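Local atomic coordinates of aspartate aminotransferase, cytoplasmic (Schizosaccharomyces pombe 972h-, PDB entry 6JPK), a protein that catalyses the reversible, pyridoxal 5'-phosphate-dependent transfer of an amino group from L-aspartate to 2-oxoglutarate, giving oxaloacetate and L-glutamate. Residues L341-S346 / A400-V405; W48-V53 / A314-D319; R89-L94 / A236-V241; P77-A82 / R301-I306. The protein carries 1 engineered substitution. All coordinates share one frame; numbering follows the deposited sequence.

Interaction 1 of 4, residues L341-S346 / A400-V405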
loop_
_atom_site.group_PDB
_atom_site.type_symbol
_atom_site.label_atom_id
_atom_site.label_comp_id
_atom_site.label_asym_id
_atom_site.label_seq_id
_atom_site.Cartn_x
_atom_site.Cartn_y
_atom_site.Cartn_z
ATOM N N LEU A 341 -12.770 -17.343 42.164
ATOM C CA LEU A 341 -11.835 -16.758 43.115
ATOM C C LEU A 341 -12.456 -15.631 43.922
ATOM O O LEU A 341 -11.791 -15.099 44.816
ATOM C CB LEU A 341 -10.593 -16.242 42.378
ATOM C CG LEU A 341 -9.699 -17.320 41.762
ATOM C CD1 LEU A 341 -8.709 -16.730 40.768
ATOM C CD2 LEU A 341 -8.968 -18.092 42.872
ATOM N N LYS A 342 -13.693 -15.238 43.604
ATOM C CA LYS A 342 -14.402 -14.172 44.320
ATOM C C LYS A 342 -13.653 -12.840 44.235
ATOM O O LYS A 342 -13.621 -12.065 45.196
ATOM C CB LYS A 342 -14.649 -14.557 45.784
ATOM C CG LYS A 342 -15.465 -15.835 46.000
ATOM C CD LYS A 342 -15.326 -16.296 47.448
ATOM C CE LYS A 342 -16.222 -17.483 47.764
ATOM N NZ LYS A 342 -17.638 -17.065 47.985
ATOM N N THR A 343 -13.036 -12.577 43.085
ATOM C CA THR A 343 -12.325 -11.319 42.884
ATOM C C THR A 343 -13.292 -10.150 43.062
ATOM O O THR A 343 -14.399 -10.179 42.505
ATOM C CB THR A 343 -11.689 -11.281 41.494
ATOM O OG1 THR A 343 -10.874 -12.449 41.311
ATOM C CG2 THR A 343 -10.812 -10.045 41.338
ATOM N N PRO A 344 -12.935 -9.132 43.851
ATOM C CA PRO A 344 -13.841 -7.995 44.042
ATOM C C PRO A 344 -14.223 -7.359 42.716
ATOM O O PRO A 344 -13.421 -7.293 41.782
ATOM C CB PRO A 344 -13.020 -7.029 44.909
ATOM C CG PRO A 344 -12.055 -7.911 45.642
ATOM C CD PRO A 344 -11.718 -9.024 44.682
ATOM N N GLY A 345 -15.463 -6.893 42.642
ATOM C CA GLY A 345 -15.984 -6.269 41.444
ATOM C C GLY A 345 -16.787 -7.243 40.602
ATOM O O GLY A 345 -16.860 -8.443 40.870
ATOM N N SER A 346 -17.405 -6.705 39.558
ATOM C CA SER A 346 -18.181 -7.513 38.628
ATOM C C SER A 346 -17.348 -7.777 37.382
ATOM O O SER A 346 -16.594 -6.911 36.930
ATOM C CB SER A 346 -19.493 -6.826 38.253
ATOM O OG SER A 346 -19.234 -5.604 37.590
ATOM N N ALA A 400 -3.355 -13.904 38.447
ATOM C CA ALA A 400 -2.704 -12.596 38.460
ATOM C C ALA A 400 -3.711 -11.481 38.674
ATOM O O ALA A 400 -3.501 -10.599 39.517
ATOM C CB ALA A 400 -1.953 -12.361 37.151
ATOM N N PHE A 401 -4.792 -11.481 37.881
ATOM C CA PHE A 401 -5.824 -10.461 38.019
ATOM C C PHE A 401 -6.407 -10.477 39.427
ATOM O O PHE A 401 -6.566 -9.425 40.061
ATOM C CB PHE A 401 -6.937 -10.667 36.983
ATOM C CG PHE A 401 -6.546 -10.314 35.554
ATOM C CD1 PHE A 401 -5.233 -10.042 35.207
ATOM C CD2 PHE A 401 -7.514 -10.239 34.566
ATOM C CE1 PHE A 401 -4.883 -9.722 33.896
ATOM C CE2 PHE A 401 -7.174 -9.921 33.246
ATOM C CZ PHE A 401 -5.857 -9.655 32.915
ATOM N N ASN A 402 -6.739 -11.668 39.928
ATOM C CA ASN A 402 -7.307 -11.780 41.266
ATOM C C ASN A 402 -6.377 -11.156 42.296
ATOM O O ASN A 402 -6.799 -10.333 43.118
ATOM C CB ASN A 402 -7.573 -13.247 41.597
ATOM C CG ASN A 402 -8.042 -13.452 43.027
ATOM O OD1 ASN A 402 -9.122 -13.003 43.403
ATOM N ND2 ASN A 402 -7.234 -14.136 43.827
ATOM N N HIS A 403 -5.093 -11.511 42.236
ATOM C CA HIS A 403 -4.128 -10.981 43.195
ATOM C C HIS A 403 -3.989 -9.466 43.052
ATOM O O HIS A 403 -4.000 -8.730 44.044
ATOM C CB HIS A 403 -2.787 -11.680 42.989
ATOM C CG HIS A 403 -1.792 -11.439 44.077
ATOM N ND1 HIS A 403 -0.568 -12.071 44.111
ATOM C CD2 HIS A 403 -1.836 -10.637 45.169
ATOM C CE1 HIS A 403 0.103 -11.665 45.177
ATOM N NE2 HIS A 403 -0.643 -10.790 45.833
ATOM N N ALA A 404 -3.860 -8.986 41.816
ATOM C CA ALA A 404 -3.652 -7.560 41.573
ATOM C C ALA A 404 -4.822 -6.727 42.095
ATOM O O ALA A 404 -4.627 -5.697 42.753
ATOM C CB ALA A 404 -3.439 -7.312 40.077
ATOM N N VAL A 405 -6.048 -7.159 41.814
ATOM C CA VAL A 405 -7.218 -6.400 42.238
ATOM C C VAL A 405 -7.363 -6.422 43.758
ATOM O O VAL A 405 -7.676 -5.398 44.378
ATOM C CB VAL A 405 -8.474 -6.937 41.534
ATOM C CG1 VAL A 405 -9.753 -6.365 42.179
ATOM C CG2 VAL A 405 -8.406 -6.592 40.059
#
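T343 and N402 carry the polar part of this contact, in which a turn leaving one helix is matched to the flank of another. The threonine hydroxyl donates to the asparagine: OG1 of T343 lies 2.8 Å from OD1 of N402, meeting the carbonyl at a C=O...donor angle of 113° and tilted 18° from its plane. A weak hydrogen bond also links OG1 to O of L338. N402 reaches the hydroxyl because its CG swings anti to the backbone N (chi1 175°), carrying the amide along the helix flank to the turn. R406, one helical turn further on, adds a second bond to the same oxygen through NE, while its NH2 binds the carbonyl O of L341.

Apolar packing continues on both sides of the threonine in sequence. L341 crosses the asparagine at a slant, with CD1 3.8 Å from CB of N402. T343 divides its branches between the two kinds of interaction: its methyl CG2 rests 3.9 Å from CB of V405. The valine's CG1 branch passes along the proline ring, 4.1 Å from CD of P344.

Backbone shape supplies the setting. K342, with positive phi, ends helix 310-340 in a Schellman motif and redirects the chain; T343 then faces helix 394-407, the CA atoms of T343 and N402 coming within 5.3 Å. The C-terminal helix is thereby joined to the end of the long helix 310-340.

Because NE of R406 can only donate, the oxygen of N402 is expected to face the turn, and T343 donates to the same atom.

Interaction 2 of 4, residues W48-V53 / A314-D319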
loop_
_atom_site.group_PDB
_atom_site.type_symbol
_atom_site.label_atom_id
_atom_site.label_comp_id
_atom_site.label_asym_id
_atom_site.label_seq_id
_atom_site.Cartn_x
_atom_site.Cartn_y
_atom_site.Cartn_z
ATOM N N TRP A 48 -2.322 -18.871 13.062
ATOM C CA TRP A 48 -3.213 -19.921 12.591
ATOM C C TRP A 48 -3.715 -19.553 11.204
ATOM O O TRP A 48 -4.541 -18.649 11.066
ATOM C CB TRP A 48 -4.377 -20.114 13.565
ATOM C CG TRP A 48 -5.215 -21.332 13.296
ATOM C CD1 TRP A 48 -4.850 -22.632 13.465
ATOM C CD2 TRP A 48 -6.573 -21.353 12.826
ATOM N NE1 TRP A 48 -5.889 -23.465 13.128
ATOM C CE2 TRP A 48 -6.959 -22.700 12.734
ATOM C CE3 TRP A 48 -7.496 -20.357 12.475
ATOM C CZ2 TRP A 48 -8.232 -23.088 12.302
ATOM C CZ3 TRP A 48 -8.754 -20.741 12.045
ATOM C CH2 TRP A 48 -9.110 -22.097 11.966
ATOM N N ILE A 49 -3.250 -20.267 10.182
ATOM C CA ILE A 49 -3.763 -20.060 8.831
ATOM C C ILE A 49 -5.104 -20.773 8.705
ATOM O O ILE A 49 -5.225 -21.963 9.024
ATOM C CB ILE A 49 -2.759 -20.556 7.778
ATOM C CG1 ILE A 49 -1.412 -19.845 7.940
ATOM C CG2 ILE A 49 -3.307 -20.300 6.363
ATOM C CD1 ILE A 49 -0.278 -20.527 7.173
ATOM N N LEU A 50 -6.137 -20.045 8.273
ATOM C CA LEU A 50 -7.492 -20.651 8.140
ATOM C C LEU A 50 -7.467 -21.727 7.048
ATOM O O LEU A 50 -7.027 -21.409 5.926
ATOM C CB LEU A 50 -8.499 -19.546 7.802
ATOM C CG LEU A 50 -8.392 -18.279 8.647
ATOM C CD1 LEU A 50 -9.761 -17.648 8.856
ATOM C CD2 LEU A 50 -7.732 -18.575 9.987
ATOM N N PRO A 51 -7.921 -22.950 7.360
ATOM C CA PRO A 51 -7.924 -24.013 6.338
ATOM C C PRO A 51 -8.518 -23.569 5.008
ATOM O O PRO A 51 -7.970 -23.893 3.950
ATOM C CB PRO A 51 -8.752 -25.125 6.999
ATOM C CG PRO A 51 -8.536 -24.908 8.490
ATOM C CD PRO A 51 -8.469 -23.406 8.652
ATOM N N ALA A 52 -9.603 -22.792 5.038
ATOM C CA ALA A 52 -10.197 -22.322 3.787
ATOM C C ALA A 52 -9.258 -21.383 3.037
ATOM O O ALA A 52 -9.234 -21.391 1.803
ATOM C CB ALA A 52 -11.530 -21.633 4.063
ATOM N N VAL A 53 -8.468 -20.588 3.757
ATOM C CA VAL A 53 -7.546 -19.669 3.098
ATOM C C VAL A 53 -6.376 -20.429 2.499
ATOM O O VAL A 53 -5.941 -20.142 1.379
ATOM C CB VAL A 53 -7.074 -18.582 4.085
ATOM C CG1 VAL A 53 -5.790 -17.910 3.591
ATOM C CG2 VAL A 53 -8.182 -17.559 4.307
ATOM N N ALA A 314 -18.611 -21.623 2.575
ATOM C CA ALA A 314 -19.109 -22.390 3.713
ATOM C C ALA A 314 -17.968 -22.873 4.606
ATOM O O ALA A 314 -18.100 -22.898 5.835
ATOM C CB ALA A 314 -19.940 -23.582 3.227
ATOM N N GLU A 315 -16.852 -23.292 4.005
ATOM C CA GLU A 315 -15.716 -23.733 4.810
ATOM C C GLU A 315 -15.078 -22.564 5.545
ATOM O O GLU A 315 -14.643 -22.709 6.693
ATOM C CB GLU A 315 -14.703 -24.457 3.922
ATOM C CG GLU A 315 -15.304 -25.765 3.353
ATOM C CD GLU A 315 -14.478 -26.406 2.256
ATOM O OE1 GLU A 315 -13.285 -26.065 2.136
ATOM O OE2 GLU A 315 -15.024 -27.279 1.528
ATOM N N TRP A 316 -15.028 -21.392 4.908
ATOM C CA TRP A 316 -14.554 -20.199 5.603
ATOM C C TRP A 316 -15.426 -19.893 6.816
ATOM O O TRP A 316 -14.907 -19.550 7.888
ATOM C CB TRP A 316 -14.508 -19.012 4.636
ATOM C CG TRP A 316 -14.123 -17.684 5.258
ATOM C CD1 TRP A 316 -13.062 -17.433 6.096
ATOM C CD2 TRP A 316 -14.785 -16.421 5.063
ATOM N NE1 TRP A 316 -13.037 -16.092 6.439
ATOM C CE2 TRP A 316 -14.081 -15.455 5.819
ATOM C CE3 TRP A 316 -15.909 -16.018 4.325
ATOM C CZ2 TRP A 316 -14.459 -14.106 5.855
ATOM C CZ3 TRP A 316 -16.289 -14.667 4.369
ATOM C CH2 TRP A 316 -15.566 -13.737 5.135
ATOM N N GLU A 317 -16.752 -20.034 6.678
ATOM C CA GLU A 317 -17.640 -19.788 7.817
ATOM C C GLU A 317 -17.355 -20.749 8.966
ATOM O O GLU A 317 -17.453 -20.365 10.140
ATOM C CB GLU A 317 -19.109 -19.894 7.392
ATOM C CG GLU A 317 -19.614 -18.670 6.619
ATOM C CD GLU A 317 -21.061 -18.829 6.176
ATOM O OE1 GLU A 317 -21.409 -19.918 5.646
ATOM O OE2 GLU A 317 -21.848 -17.872 6.370
ATOM N N GLN A 318 -17.008 -22.005 8.649
ATOM C CA GLN A 318 -16.532 -22.922 9.685
ATOM C C GLN A 318 -15.265 -22.399 10.363
ATOM O O GLN A 318 -15.119 -22.519 11.584
ATOM C CB GLN A 318 -16.277 -24.315 9.098
ATOM C CG GLN A 318 -17.541 -25.084 8.808
ATOM C CD GLN A 318 -18.491 -25.069 9.994
ATOM O OE1 GLN A 318 -18.148 -25.526 11.089
ATOM N NE2 GLN A 318 -19.686 -24.514 9.787
ATOM N N ASP A 319 -14.320 -21.855 9.591
ATOM C CA ASP A 319 -13.109 -21.298 10.198
ATOM C C ASP A 319 -13.426 -20.095 11.094
ATOM O O ASP A 319 -12.807 -19.922 12.150
ATOM C CB ASP A 319 -12.100 -20.892 9.119
ATOM C CG ASP A 319 -11.633 -22.074 8.241
ATOM O OD1 ASP A 319 -11.863 -23.257 8.585
ATOM O OD2 ASP A 319 -11.018 -21.804 7.187
#
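The indole of W316 offers its edge to L50, whose CD1 lies near the ring plane, 4.3 Å from CD1 of the tryptophan. The other indole, that of W48, has the backbone of its own segment over one face, with CA of L50 4.1 Å above the plane and offset toward the rim; the carbonyl O of D319 approaches this ring obliquely, 4.1 Å from CZ3. The third flat group, the D319 carboxylate, slides past the proline ring in the opposite direction, OD1 being 3.4 Å from CD of P51.

With CG of D319 beside the backbone N and away from its carbonyl carbon (chi1 -61°), that carboxylate is turned to the start of helix 51-62. L50 occupies the N-cap position and P51 has no N-H to give, so the amide of A52 meets the acid: its N is 2.8 Å from OD2 of D319, the N-H...O angle is 164°, and the syn lone pair is used. An aspartate of helix 310-340 thus accepts an N-H of the first turn of another helix, where the helix dipole would be expected to favour its negative charge. L50 lies about 8 Å, side chain to side chain, from K255, the lysine that probably carries the cofactor.

A52 also packs its methyl 4.0 Å from CB of W316; the indole NE1 is bonded to the carbonyl O of N256. E315, next to A52, has a salt bridge from OE1 to K55 and a bond from OE2 to Q311. On the dimer side, I49 and V53 pack on F66 and H68 of the second subunit.

Interaction 3 of 4, residues R89-L94 / A236-V241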
loop_
_atom_site.group_PDB
_atom_site.type_symbol
_atom_site.label_atom_id
_atom_site.label_comp_id
_atom_site.label_asym_id
_atom_site.label_seq_id
_atom_site.Cartn_x
_atom_site.Cartn_y
_atom_site.Cartn_z
ATOM N N ARG A 89 -25.262 -8.450 2.320
ATOM C CA ARG A 89 -26.103 -9.573 1.904
ATOM C C ARG A 89 -27.597 -9.277 2.037
ATOM O O ARG A 89 -28.350 -9.652 1.119
ATOM C CB ARG A 89 -25.698 -10.851 2.663
ATOM C CG ARG A 89 -24.198 -11.214 2.505
ATOM C CD ARG A 89 -23.929 -12.729 2.424
ATOM N NE ARG A 89 -24.095 -13.395 3.714
ATOM C CZ ARG A 89 -24.176 -14.714 3.884
ATOM N NH1 ARG A 89 -24.111 -15.536 2.839
ATOM N NH2 ARG A 89 -24.332 -15.210 5.106
ATOM N N PRO A 90 -28.090 -8.602 3.088
ATOM C CA PRO A 90 -29.518 -8.228 3.105
ATOM C C PRO A 90 -29.890 -7.114 2.134
ATOM O O PRO A 90 -31.082 -6.813 2.018
ATOM C CB PRO A 90 -29.751 -7.768 4.551
ATOM C CG PRO A 90 -28.583 -8.326 5.341
ATOM C CD PRO A 90 -27.443 -8.298 4.378
ATOM N N ASN A 91 -28.942 -6.480 1.444
ATOM C CA ASN A 91 -29.250 -5.346 0.564
ATOM C C ASN A 91 -28.541 -5.475 -0.783
ATOM O O ASN A 91 -27.758 -4.601 -1.176
ATOM C CB ASN A 91 -28.875 -4.033 1.252
ATOM C CG ASN A 91 -29.849 -3.651 2.345
ATOM O OD1 ASN A 91 -30.997 -3.367 2.069
ATOM N ND2 ASN A 91 -29.386 -3.629 3.594
ATOM N N PRO A 92 -28.809 -6.551 -1.533
ATOM C CA PRO A 92 -28.120 -6.728 -2.823
ATOM C C PRO A 92 -28.438 -5.644 -3.842
ATOM O O PRO A 92 -27.674 -5.489 -4.805
ATOM C CB PRO A 92 -28.611 -8.106 -3.300
ATOM C CG PRO A 92 -29.958 -8.278 -2.634
ATOM C CD PRO A 92 -29.808 -7.613 -1.283
ATOM N N HIS A 93 -29.532 -4.891 -3.661
ATOM C CA HIS A 93 -29.885 -3.842 -4.618
ATOM C C HIS A 93 -28.839 -2.731 -4.673
ATOM O O HIS A 93 -28.759 -2.030 -5.688
ATOM C CB HIS A 93 -31.249 -3.232 -4.273
ATOM C CG HIS A 93 -31.224 -2.387 -3.039
ATOM N ND1 HIS A 93 -31.243 -2.924 -1.769
ATOM C CD2 HIS A 93 -31.150 -1.042 -2.878
ATOM C CE1 HIS A 93 -31.193 -1.945 -0.880
ATOM N NE2 HIS A 93 -31.135 -0.794 -1.527
ATOM N N LEU A 94 -28.044 -2.542 -3.613
ATOM C CA LEU A 94 -26.994 -1.520 -3.662
ATOM C C LEU A 94 -25.971 -1.840 -4.739
ATOM O O LEU A 94 -25.487 -0.938 -5.436
ATOM C CB LEU A 94 -26.297 -1.384 -2.308
ATOM C CG LEU A 94 -27.166 -0.981 -1.117
ATOM C CD1 LEU A 94 -26.368 -1.134 0.193
ATOM C CD2 LEU A 94 -27.712 0.443 -1.269
ATOM N N ALA A 236 -25.284 -3.520 11.829
ATOM C CA ALA A 236 -25.373 -2.067 11.960
ATOM C C ALA A 236 -25.270 -1.379 10.606
ATOM O O ALA A 236 -26.003 -0.418 10.339
ATOM C CB ALA A 236 -24.286 -1.551 12.909
ATOM N N LEU A 237 -24.347 -1.846 9.752
ATOM C CA LEU A 237 -24.230 -1.362 8.381
ATOM C C LEU A 237 -25.545 -1.463 7.634
ATOM O O LEU A 237 -25.975 -0.515 6.967
ATOM C CB LEU A 237 -23.188 -2.178 7.619
ATOM C CG LEU A 237 -21.808 -1.613 7.400
ATOM C CD1 LEU A 237 -21.188 -1.349 8.751
ATOM C CD2 LEU A 237 -21.013 -2.635 6.600
ATOM N N ASN A 238 -26.160 -2.640 7.679
ATOM C CA ASN A 238 -27.363 -2.865 6.895
ATOM C C ASN A 238 -28.560 -2.147 7.492
ATOM O O ASN A 238 -29.488 -1.776 6.762
ATOM C CB ASN A 238 -27.608 -4.366 6.760
ATOM C CG ASN A 238 -26.652 -4.999 5.757
ATOM O OD1 ASN A 238 -26.829 -4.864 4.545
ATOM N ND2 ASN A 238 -25.616 -5.639 6.253
ATOM N N GLU A 239 -28.557 -1.930 8.803
ATOM C CA GLU A 239 -29.628 -1.127 9.384
ATOM C C GLU A 239 -29.541 0.314 8.902
ATOM O O GLU A 239 -30.565 0.937 8.584
ATOM C CB GLU A 239 -29.571 -1.192 10.909
ATOM C CG GLU A 239 -30.866 -0.758 11.587
ATOM C CD GLU A 239 -32.039 -1.717 11.319
ATOM O OE1 GLU A 239 -31.826 -2.871 10.849
ATOM O OE2 GLU A 239 -33.186 -1.311 11.585
ATOM N N PHE A 240 -28.318 0.851 8.809
ATOM C CA PHE A 240 -28.151 2.232 8.385
ATOM C C PHE A 240 -28.606 2.435 6.946
ATOM O O PHE A 240 -29.079 3.524 6.601
ATOM C CB PHE A 240 -26.694 2.675 8.570
ATOM C CG PHE A 240 -26.497 4.160 8.430
ATOM C CD1 PHE A 240 -26.883 5.019 9.445
ATOM C CD2 PHE A 240 -25.940 4.698 7.282
ATOM C CE1 PHE A 240 -26.720 6.393 9.322
ATOM C CE2 PHE A 240 -25.771 6.077 7.147
ATOM C CZ PHE A 240 -26.161 6.925 8.166
ATOM N N VAL A 241 -28.512 1.396 6.108
ATOM C CA VAL A 241 -28.951 1.509 4.713
ATOM C C VAL A 241 -30.407 1.952 4.625
ATOM O O VAL A 241 -30.787 2.690 3.704
ATOM C CB VAL A 241 -28.735 0.175 3.965
ATOM C CG1 VAL A 241 -29.344 0.250 2.547
ATOM C CG2 VAL A 241 -27.251 -0.170 3.888
HETATM O O HOH W 1 -31.562 -3.404 5.903
#
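N91 and N238 meet amide to amide, in a partly buried contact that joins the loop between helices 77-87 and 93-96 to the short helix 235-241. The two side chains slide past each other in opposite directions with their amide planes only 19° apart. CG of N91 stands opposite the carbonyl carbon and beside the backbone N (chi1 -74°), which brings ND2 to within 3.0 Å of OD1 of N238. The N-H...O angle is 160°, and the donor lies in the carbonyl plane, on a lone pair. The same ND2 also donates to a water at 3.2 Å, which donates to the backbone O of N238.

Helix 235-241 belongs to the beta-alpha-beta crossover between the adjacent parallel strands 215-220 and 247-252 of the large mixed sheet, so the contact ties the loop to that connection. The flip of N238 is set from both ends, because its ND2 donates to the carbonyl oxygens of L87 and S234. P90 crosses this amide at about a right angle, CD lying 3.5 Å from OD1 of N238.

At V241 the contact turns apolar. L94 and V241 reach for each other tip to tip, with 3.9 Å between CD1 of the leucine and CG2 of the valine, and V241 goes on to pack on F247 of strand 247-252.

Interaction 4 of 4, residues P77-A82 / R301-I306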
loop_
_atom_site.group_PDB
_atom_site.type_symbol
_atom_site.label_atom_id
_atom_site.label_comp_id
_atom_site.label_asym_id
_atom_site.label_seq_id
_atom_site.Cartn_x
_atom_site.Cartn_y
_atom_site.Cartn_z
ATOM N N PRO A 77 -11.556 -6.808 -9.907
ATOM C CA PRO A 77 -13.015 -6.585 -9.880
ATOM C C PRO A 77 -13.798 -7.670 -9.164
ATOM O O PRO A 77 -14.763 -7.357 -8.454
ATOM C CB PRO A 77 -13.380 -6.505 -11.371
ATOM C CG PRO A 77 -12.116 -6.019 -12.028
ATOM C CD PRO A 77 -10.998 -6.695 -11.266
ATOM N N ARG A 78 -13.422 -8.942 -9.309
ATOM C CA ARG A 78 -14.192 -9.962 -8.611
ATOM C C ARG A 78 -13.935 -9.933 -7.111
ATOM O O ARG A 78 -14.736 -10.489 -6.350
ATOM C CB ARG A 78 -13.900 -11.353 -9.176
ATOM C CG ARG A 78 -12.442 -11.668 -9.352
ATOM C CD ARG A 78 -12.247 -12.669 -10.505
ATOM N NE ARG A 78 -10.828 -12.917 -10.761
ATOM C CZ ARG A 78 -10.074 -13.677 -9.977
ATOM N NH1 ARG A 78 -10.625 -14.253 -8.908
ATOM N NH2 ARG A 78 -8.784 -13.860 -10.255
ATOM N N PHE A 79 -12.837 -9.309 -6.673
ATOM C CA PHE A 79 -12.674 -9.063 -5.244
ATOM C C PHE A 79 -13.531 -7.890 -4.776
ATOM O O PHE A 79 -14.284 -8.022 -3.806
ATOM C CB PHE A 79 -11.210 -8.806 -4.889
ATOM C CG PHE A 79 -11.025 -8.247 -3.489
ATOM C CD1 PHE A 79 -11.151 -9.070 -2.375
ATOM C CD2 PHE A 79 -10.750 -6.894 -3.293
ATOM C CE1 PHE A 79 -10.993 -8.557 -1.090
ATOM C CE2 PHE A 79 -10.579 -6.369 -2.006
ATOM C CZ PHE A 79 -10.703 -7.201 -0.909
ATOM N N THR A 80 -13.419 -6.723 -5.429
ATOM C CA THR A 80 -14.149 -5.564 -4.918
ATOM C C THR A 80 -15.650 -5.820 -4.946
ATOM O O THR A 80 -16.372 -5.409 -4.028
ATOM C CB THR A 80 -13.815 -4.289 -5.700
ATOM O OG1 THR A 80 -14.177 -4.458 -7.075
ATOM C CG2 THR A 80 -12.316 -3.924 -5.585
ATOM N N LYS A 81 -16.141 -6.518 -5.975
ATOM C CA LYS A 81 -17.572 -6.806 -6.008
ATOM C C LYS A 81 -17.964 -7.757 -4.880
ATOM O O LYS A 81 -18.950 -7.520 -4.174
ATOM C CB LYS A 81 -17.981 -7.382 -7.364
ATOM C CG LYS A 81 -19.505 -7.566 -7.518
ATOM C CD LYS A 81 -19.854 -8.232 -8.842
ATOM C CE LYS A 81 -21.356 -8.442 -8.999
ATOM N NZ LYS A 81 -21.652 -9.342 -10.158
ATOM N N ALA A 82 -17.202 -8.844 -4.695
ATOM C CA ALA A 82 -17.516 -9.818 -3.647
ATOM C C ALA A 82 -17.365 -9.222 -2.248
ATOM O O ALA A 82 -18.123 -9.573 -1.333
ATOM C CB ALA A 82 -16.613 -11.044 -3.786
ATOM N N ARG A 301 -6.816 -12.097 -4.642
ATOM C CA ARG A 301 -7.170 -13.311 -5.370
ATOM C C ARG A 301 -7.685 -14.375 -4.413
ATOM O O ARG A 301 -8.657 -15.070 -4.712
ATOM C CB ARG A 301 -5.968 -13.835 -6.163
ATOM C CG ARG A 301 -5.552 -12.966 -7.350
ATOM C CD ARG A 301 -4.386 -13.605 -8.150
ATOM N NE ARG A 301 -3.239 -13.872 -7.290
ATOM C CZ ARG A 301 -2.055 -13.254 -7.367
ATOM N NH1 ARG A 301 -1.813 -12.325 -8.294
ATOM N NH2 ARG A 301 -1.092 -13.590 -6.513
ATOM N N ILE A 302 -7.067 -14.490 -3.239
ATOM C CA ILE A 302 -7.472 -15.510 -2.278
ATOM C C ILE A 302 -8.873 -15.219 -1.763
ATOM O O ILE A 302 -9.744 -16.096 -1.759
ATOM C CB ILE A 302 -6.452 -15.590 -1.124
ATOM C CG1 ILE A 302 -5.163 -16.256 -1.599
ATOM C CG2 ILE A 302 -7.032 -16.339 0.074
ATOM C CD1 ILE A 302 -4.032 -16.167 -0.568
ATOM N N ALA A 303 -9.108 -13.967 -1.352
ATOM C CA ALA A 303 -10.403 -13.563 -0.824
ATOM C C ALA A 303 -11.492 -13.709 -1.876
ATOM O O ALA A 303 -12.591 -14.197 -1.581
ATOM C CB ALA A 303 -10.324 -12.116 -0.311
ATOM N N ALA A 304 -11.203 -13.305 -3.119
ATOM C CA ALA A 304 -12.198 -13.460 -4.172
ATOM C C ALA A 304 -12.502 -14.933 -4.404
ATOM O O ALA A 304 -13.652 -15.301 -4.664
ATOM C CB ALA A 304 -11.721 -12.803 -5.471
ATOM N N GLU A 305 -11.489 -15.796 -4.299
ATOM C CA GLU A 305 -11.731 -17.221 -4.524
ATOM C C GLU A 305 -12.704 -17.767 -3.484
ATOM O O GLU A 305 -13.678 -18.448 -3.824
ATOM C CB GLU A 305 -10.408 -17.995 -4.498
ATOM C CG GLU A 305 -10.505 -19.365 -5.104
ATOM C CD GLU A 305 -10.792 -19.326 -6.616
ATOM O OE1 GLU A 305 -10.449 -18.317 -7.291
ATOM O OE2 GLU A 305 -11.375 -20.308 -7.121
ATOM N N ILE A 306 -12.466 -17.447 -2.209
ATOM C CA ILE A 306 -13.375 -17.859 -1.142
ATOM C C ILE A 306 -14.775 -17.295 -1.370
ATOM O O ILE A 306 -15.771 -18.032 -1.366
ATOM C CB ILE A 306 -12.819 -17.422 0.224
ATOM C CG1 ILE A 306 -11.542 -18.210 0.560
ATOM C CG2 ILE A 306 -13.876 -17.587 1.303
ATOM C CD1 ILE A 306 -10.920 -17.812 1.909
HETATM O O HOH W 2 -9.354 -15.599 -7.192
#
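F79 turns the edge of its ring, not its face, to segment 301-306 of helix 297-308. Its CE1 is 3.7 Å from the methyl CB of A303, which lies near the ring plane, and the backbone N of A304 is at the same edge. A chi1 of 167°, with CG anti to the backbone N, sends the ring across the partner helix, so that an edge reaches A303. The methyl of A304 points at the backbone of F79, 3.9 Å from N of that residue and 4.1 Å from its CB. Small residues on the facing side let the segments approach closely, with axes 8.4 Å apart at an angle of 58° and the CA atoms of F79 and A304 only 4.6 Å from each other.

R78 reaches past the same methyl. Its CG sits between the backbone N and the carbonyl carbon, and from there the chain runs extended, bringing NH1 to 3.9 Å from CB of A304. The guanidinium does not touch an acid directly; NH1 of R78 and OE1 of E305 are 4.4 Å apart, beyond a salt bridge. A water at the edge of the guanidinium, in its plane, accepts from NH1 and donates to OE1 of E305 and to the backbone O of R301. It bridges the two side chains and the backbone, and would be expected to ease the separation of the charges.

R301 leaves in the direction of the dimer partner, forming a salt bridge with E262 of the second subunit. Beyond the pair, F79 and T80 rest on strand 100-106 of the large sheet, while I302 and I306 pack against helix 51-62.

How the interactions relate
Read from the N terminus, three contacts open in turn at 48-53, 77-82 and 89-94 and close in reverse order. Interaction 3 closes first, tying the 89-94 loop to crossover helix 235-241 by the large sheet, inside the loop that interaction 4 closes at 301-306; interaction 2, closing at 314-319, encloses both. None of them cross. Interactions 2 and 4 also touch, since I306 packs on V53 and W316, so helices 51-62, 77-87, 297-308 and 310-340 form one continuous packing; R89 and E317 link interactions 2 and 3 loosely. Interaction 1 follows in series, closing its own loop from 341-346 to 400-405 and joining the far end of helix 310-340 to the C-terminal helix.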